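Local coordinates for protein probable M18 family aminopeptidase 1 (Thermotoga maritima, PDB 2GLF) that probably acts as a zinc-dependent M18-family aminopeptidase, removing residues from the amino end of peptides, at residues V327-V331 and A344-G348. Residues are numbered along the deposited sequence; the frame is centred on the assembly and turned at random.
Sequences VCAAV and APKLG
With chi1 at -57°, Val-331 sets CG1 anti to its carbonyl carbon and CG2 between that carbon and the backbone N, and the two methyls meet different partners. CG1 rests on the CB of Ala-344, 3.7 Å away, while CG2 lies against CD of Lys-346, whose kinked aliphatic chain passes at a slant over the valine. NZ of Lys-346 goes on to hydrogen-bond OE1 of Gln-110 in the second subunit, a task that suits a long chain with a charged end. At Cys-328, SG lies between the backbone N and the carbonyl carbon (chi1 56°), which brings it to 3.7 Å from CG of Pro-345, a compact apolar ring. Replacing Val-331 with an alanine would probably open a gap beside Ala-344 and leave the aliphatic part of Lys-346 less firmly held. Residues 327-331 carry the end of strand 321-329, an interior strand of the mixed sheet in this zinc-exopeptidase fold, between strands 87-92 and 414-421; Asp-326, just before them, binds manganese. The loop leading to strand 351-354 turns back across nearly at right angles. One direct backbone bond joins them, Val-331 N to the proline carbonyl, Pro-345 O, at 3.2 Å, and a water links Val-331 O to Leu-347 N. Alanine suits position 330 because its lone methyl, CB, takes little room beside CD2 of Leu-347, 4.0 Å away, and both residues also touch Leu-422.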
ATOM      1  N   VAL A 327     -40.239  12.957  -4.873  1.00 13.75           N
ATOM      2  CA  VAL A 327     -39.644  12.538  -6.140  1.00 13.74           C
ATOM      3  C   VAL A 327     -38.729  11.326  -6.053  1.00 13.69           C
ATOM      4  O   VAL A 327     -38.144  11.046  -5.010  1.00 13.69           O
ATOM      5  CB  VAL A 327     -38.811  13.680  -6.742  1.00 15.98           C
ATOM      6  CG1 VAL A 327     -39.672  14.921  -6.946  1.00 15.24           C
ATOM      7  CG2 VAL A 327     -37.645  13.992  -5.816  1.00 15.77           C
ATOM      8  N   CYS A 328     -38.608  10.612  -7.165  1.00 21.10           N
ATOM      9  CA  CYS A 328     -37.727   9.455  -7.232  1.00 21.79           C
ATOM     10  C   CYS A 328     -36.682   9.787  -8.292  1.00 22.02           C
ATOM     11  O   CYS A 328     -36.715  10.870  -8.882  1.00 21.76           O
ATOM     12  CB  CYS A 328     -38.498   8.191  -7.619  1.00 15.74           C
ATOM     13  SG  CYS A 328     -39.404   8.334  -9.173  1.00 18.77           S
ATOM     14  N   ALA A 329     -35.758   8.862  -8.533  1.00 16.63           N
ATOM     15  CA  ALA A 329     -34.695   9.089  -9.502  1.00 16.84           C
ATOM     16  C   ALA A 329     -34.974   8.391 -10.817  1.00 17.51           C
ATOM     17  O   ALA A 329     -35.228   7.196 -10.844  1.00 18.21           O
ATOM     18  CB  ALA A 329     -33.375   8.608  -8.927  1.00 20.34           C
ATOM     19  N   ALA A 330     -34.940   9.146 -11.906  1.00 20.90           N
ATOM     20  CA  ALA A 330     -35.167   8.585 -13.232  1.00 21.50           C
ATOM     21  C   ALA A 330     -33.821   8.041 -13.711  1.00 21.55           C
ATOM     22  O   ALA A 330     -32.787   8.376 -13.130  1.00 22.45           O
ATOM     23  CB  ALA A 330     -35.666   9.663 -14.170  1.00 22.17           C
ATOM     24  N   VAL A 331     -33.803   7.204 -14.746  1.00 16.94           N
ATOM     25  CA  VAL A 331     -32.515   6.684 -15.190  1.00 17.11           C
ATOM     26  C   VAL A 331     -31.769   7.769 -15.943  1.00 18.37           C
ATOM     27  O   VAL A 331     -32.320   8.423 -16.829  1.00 18.85           O
ATOM     28  CB  VAL A 331     -32.634   5.431 -16.105  1.00 14.99           C
ATOM     29  CG1 VAL A 331     -33.411   4.332 -15.399  1.00 14.99           C
ATOM     30  CG2 VAL A 331     -33.293   5.798 -17.395  1.00 14.99           C
ATOM     31  N   ALA A 344     -36.952   0.646 -12.466  1.00 18.65           N
ATOM     32  CA  ALA A 344     -36.539   2.049 -12.440  1.00 17.95           C
ATOM     33  C   ALA A 344     -37.460   2.910 -13.297  1.00 17.58           C
ATOM     34  O   ALA A 344     -37.905   2.494 -14.365  1.00 17.36           O
ATOM     35  CB  ALA A 344     -35.117   2.172 -12.936  1.00  5.60           C
ATOM     36  N   PRO A 345     -37.755   4.129 -12.842  1.00 21.86           N
ATOM     37  CA  PRO A 345     -38.631   5.015 -13.606  1.00 22.54           C
ATOM     38  C   PRO A 345     -37.930   5.696 -14.774  1.00 23.73           C
ATOM     39  O   PRO A 345     -36.723   5.950 -14.726  1.00 25.13           O
ATOM     40  CB  PRO A 345     -39.088   6.018 -12.560  1.00 14.78           C
ATOM     41  CG  PRO A 345     -37.865   6.161 -11.713  1.00 14.78           C
ATOM     42  CD  PRO A 345     -37.423   4.722 -11.536  1.00 14.78           C
ATOM     43  N   LYS A 346     -38.700   5.990 -15.818  1.00 18.75           N
ATOM     44  CA  LYS A 346     -38.191   6.670 -17.006  1.00 18.50           C
ATOM     45  C   LYS A 346     -38.978   7.976 -17.136  1.00 18.12           C
ATOM     46  O   LYS A 346     -40.171   8.020 -16.807  1.00 18.46           O
ATOM     47  CB  LYS A 346     -38.424   5.813 -18.255  1.00 14.55           C
ATOM     48  CG  LYS A 346     -37.827   4.423 -18.207  1.00 17.60           C
ATOM     49  CD  LYS A 346     -36.318   4.453 -18.344  1.00 24.75           C
ATOM     50  CE  LYS A 346     -35.863   3.499 -19.436  1.00 25.41           C
ATOM     51  NZ  LYS A 346     -36.479   3.878 -20.732  1.00 24.51           N
ATOM     52  N   LEU A 347     -38.315   9.031 -17.613  1.00 11.86           N
ATOM     53  CA  LEU A 347     -38.966  10.333 -17.790  1.00 12.15           C
ATOM     54  C   LEU A 347     -40.111  10.279 -18.799  1.00 13.03           C
ATOM     55  O   LEU A 347     -39.981   9.690 -19.867  1.00 13.24           O
ATOM     56  CB  LEU A 347     -37.955  11.381 -18.262  1.00 11.98           C
ATOM     57  CG  LEU A 347     -36.858  11.836 -17.305  1.00 11.98           C
ATOM     58  CD1 LEU A 347     -35.854  12.688 -18.072  1.00 11.98           C
ATOM     59  CD2 LEU A 347     -37.469  12.620 -16.158  1.00 11.98           C
ATOM     60  N   GLY A 348     -41.232  10.900 -18.454  1.00 28.60           N
ATOM     61  CA  GLY A 348     -42.372  10.926 -19.352  1.00 28.85           C
ATOM     62  C   GLY A 348     -43.221   9.667 -19.404  1.00 28.93           C
ATOM     63  O   GLY A 348     -44.102   9.547 -20.263  1.00 29.15           O
TER
HETATM   64  O   HOH W   1     -35.480   8.484 -17.522  1.00 21.10           O